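Local coordinates for insect fatty acid binding protein (Manduca sexta, PDB 1MDC), which binds a single fatty acid molecule in the interior of its beta-barrel and serves in cytoplasmic lipid transport, at residues G67-D72 and K81-V86. Sequence-based numbering, arbitrary orientation.
With SO4 (sulfate ion), chain B.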
loop_
_atom_site.group_PDB
_atom_site.type_symbol
_atom_site.label_atom_id
_atom_site.label_comp_id
_atom_site.label_asym_id
_atom_site.label_seq_id
_atom_site.Cartn_x
_atom_site.Cartn_y
_atom_site.Cartn_z
ATOM N N GLY A 67 -2.582 -5.009 -14.135
ATOM C CA GLY A 67 -2.934 -4.191 -15.284
ATOM C C GLY A 67 -4.383 -3.749 -15.398
ATOM O O GLY A 67 -4.749 -3.046 -16.336
ATOM N N VAL A 68 -5.220 -4.144 -14.455
ATOM C CA VAL A 68 -6.623 -3.767 -14.533
ATOM C C VAL A 68 -7.024 -2.818 -13.421
ATOM O O VAL A 68 -6.870 -3.093 -12.249
ATOM C CB VAL A 68 -7.486 -5.031 -14.483
ATOM C CG1 VAL A 68 -8.982 -4.702 -14.475
ATOM C CG2 VAL A 68 -7.133 -5.921 -15.692
ATOM N N GLU A 69 -7.555 -1.689 -13.798
ATOM C CA GLU A 69 -7.967 -0.732 -12.792
ATOM C C GLU A 69 -9.298 -1.109 -12.175
ATOM O O GLU A 69 -10.156 -1.666 -12.851
ATOM C CB GLU A 69 -8.345 0.539 -13.551
ATOM C CG GLU A 69 -7.203 1.314 -14.186
ATOM C CD GLU A 69 -7.559 2.788 -14.395
ATOM O OE1 GLU A 69 -8.797 3.143 -14.115
ATOM O OE2 GLU A 69 -6.768 3.567 -14.812
ATOM N N PHE A 70 -9.493 -0.792 -10.899
ATOM C CA PHE A 70 -10.752 -1.105 -10.247
ATOM C C PHE A 70 -11.061 -0.113 -9.128
ATOM O O PHE A 70 -10.146 0.482 -8.562
ATOM C CB PHE A 70 -10.704 -2.504 -9.676
ATOM C CG PHE A 70 -9.617 -2.817 -8.658
ATOM C CD1 PHE A 70 -8.292 -3.063 -9.082
ATOM C CD2 PHE A 70 -9.903 -2.921 -7.295
ATOM C CE1 PHE A 70 -7.318 -3.378 -8.143
ATOM C CE2 PHE A 70 -8.928 -3.234 -6.350
ATOM C CZ PHE A 70 -7.613 -3.486 -6.784
ATOM N N ASP A 71 -12.353 0.057 -8.819
ATOM C CA ASP A 71 -12.794 0.941 -7.763
ATOM C C ASP A 71 -12.376 0.265 -6.474
ATOM O O ASP A 71 -12.534 -0.947 -6.292
ATOM C CB ASP A 71 -14.304 1.115 -7.796
ATOM C CG ASP A 71 -14.788 1.759 -9.042
ATOM O OD1 ASP A 71 -14.104 2.777 -9.461
ATOM O OD2 ASP A 71 -15.742 1.358 -9.600
ATOM N N ASP A 72 -11.812 1.042 -5.565
ATOM C CA ASP A 72 -11.327 0.488 -4.302
ATOM C C ASP A 72 -11.395 1.455 -3.108
ATOM O O ASP A 72 -11.676 2.627 -3.275
ATOM C CB ASP A 72 -9.818 0.169 -4.628
ATOM C CG ASP A 72 -8.971 -0.747 -3.721
ATOM O OD1 ASP A 72 -9.627 -1.488 -2.890
ATOM O OD2 ASP A 72 -7.767 -0.756 -3.791
ATOM N N LYS A 81 -9.254 4.746 -7.283
ATOM C CA LYS A 81 -9.269 3.875 -8.427
ATOM C C LYS A 81 -7.870 3.232 -8.232
ATOM O O LYS A 81 -6.872 3.961 -8.178
ATOM C CB LYS A 81 -9.282 4.557 -9.755
ATOM C CG LYS A 81 -9.514 3.564 -10.831
ATOM C CD LYS A 81 -10.984 3.226 -10.905
ATOM C CE LYS A 81 -11.586 3.671 -12.211
ATOM N NZ LYS A 81 -13.030 3.741 -12.132
ATOM N N SER A 82 -7.739 1.904 -8.082
ATOM C CA SER A 82 -6.393 1.331 -7.885
ATOM C C SER A 82 -5.987 0.527 -9.110
ATOM O O SER A 82 -6.842 0.046 -9.845
ATOM C CB SER A 82 -6.402 0.273 -6.698
ATOM O OG SER A 82 -6.442 0.769 -5.401
ATOM N N MET A 83 -4.699 0.365 -9.327
ATOM C CA MET A 83 -4.218 -0.428 -10.435
ATOM C C MET A 83 -2.912 -1.055 -9.984
ATOM O O MET A 83 -1.973 -0.332 -9.657
ATOM C CB MET A 83 -4.046 0.303 -11.794
ATOM C CG MET A 83 -3.909 -0.652 -12.960
ATOM S SD MET A 83 -2.181 -0.722 -13.369
ATOM C CE MET A 83 -2.135 0.468 -14.655
ATOM N N TYR A 84 -2.823 -2.378 -9.928
ATOM C CA TYR A 84 -1.567 -2.937 -9.516
ATOM C C TYR A 84 -0.942 -3.610 -10.732
ATOM O O TYR A 84 -1.652 -4.162 -11.555
ATOM C CB TYR A 84 -1.738 -4.088 -8.534
ATOM C CG TYR A 84 -2.209 -3.813 -7.136
ATOM C CD1 TYR A 84 -3.554 -3.476 -6.894
ATOM C CD2 TYR A 84 -1.303 -3.898 -6.077
ATOM C CE1 TYR A 84 -3.969 -3.253 -5.598
ATOM C CE2 TYR A 84 -1.702 -3.652 -4.790
ATOM C CZ TYR A 84 -3.065 -3.340 -4.553
ATOM O OH TYR A 84 -3.484 -3.128 -3.256
ATOM N N THR A 85 0.385 -3.546 -10.825
ATOM C CA THR A 85 1.220 -4.151 -11.864
ATOM C C THR A 85 2.109 -5.094 -11.062
ATOM O O THR A 85 2.792 -4.610 -10.150
ATOM C CB THR A 85 2.159 -3.137 -12.532
ATOM O OG1 THR A 85 1.299 -2.327 -13.311
ATOM C CG2 THR A 85 3.038 -3.926 -13.457
ATOM N N VAL A 86 2.068 -6.411 -11.369
ATOM C CA VAL A 86 2.870 -7.450 -10.703
ATOM C C VAL A 86 3.967 -7.818 -11.708
ATOM O O VAL A 86 3.640 -8.241 -12.831
ATOM C CB VAL A 86 2.030 -8.643 -10.330
ATOM C CG1 VAL A 86 2.955 -9.558 -9.575
ATOM C CG2 VAL A 86 0.950 -8.164 -9.358
HETATM S S SO4 B . -0.858 -2.030 -0.917
HETATM O O1 SO4 B . -0.839 -3.041 -1.980
HETATM O O2 SO4 B . 0.042 -2.422 0.147
HETATM O O3 SO4 B . -0.386 -0.732 -1.419
HETATM O O4 SO4 B . -2.243 -1.916 -0.379
HETATM O O HOH W 1 -4.945 -4.145 -10.680
HETATM O O HOH W 2 -5.823 -2.576 -2.484
#
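In the antiparallel hairpin of strands 70-74 and 78-87, part of the fatty-acid-binding beta-barrel, Phe-70 and Ser-82 face each other as a hydrogen-bonded pair: Phe-70 N donates a hydrogen bond to Ser-82 O (3.0 Å) and Ser-82 N returns one to Phe-70 O (2.8 Å). Around Val-68 the backbones part and water 1 fills in, donating to Val-68 O and accepting from Tyr-84 N, before Gly-67 N bonds to Tyr-84 O (2.9 Å). A chi1 of 59° sets CG of Phe-70 between the backbone N and the carbonyl carbon, which lays one ring face over Ser-82 CB in a CH-pi contact and brings the CZ edge of Phe-70 to 3.8 Å from the CE1 edge of Tyr-84. Ser-82 OG donates to the anti lone pair of Asp-72 OD2 (2.6 Å) and is also hydrogen-bonded to His-93 NE2 on strand 90-97. Water 2 links the same carboxylate oxygen to Tyr-84 OH, beside a sulfate probably from the crystallisation liquor. On the other face, Lys-81 bends at chi2 and chi3 so that NZ reaches Asp-71 OD1 from its syn side (3.0 Å), 29° out of the carboxylate plane, while Met-83 CG packs against Glu-69 CG. Two donors, Ser-82 OG and water 2, thus grip Asp-72 OD2 and would favour its charged form, whereas the Asp-71–Lys-81 salt bridge probably adds a modest, solvent-screened tie between the strands.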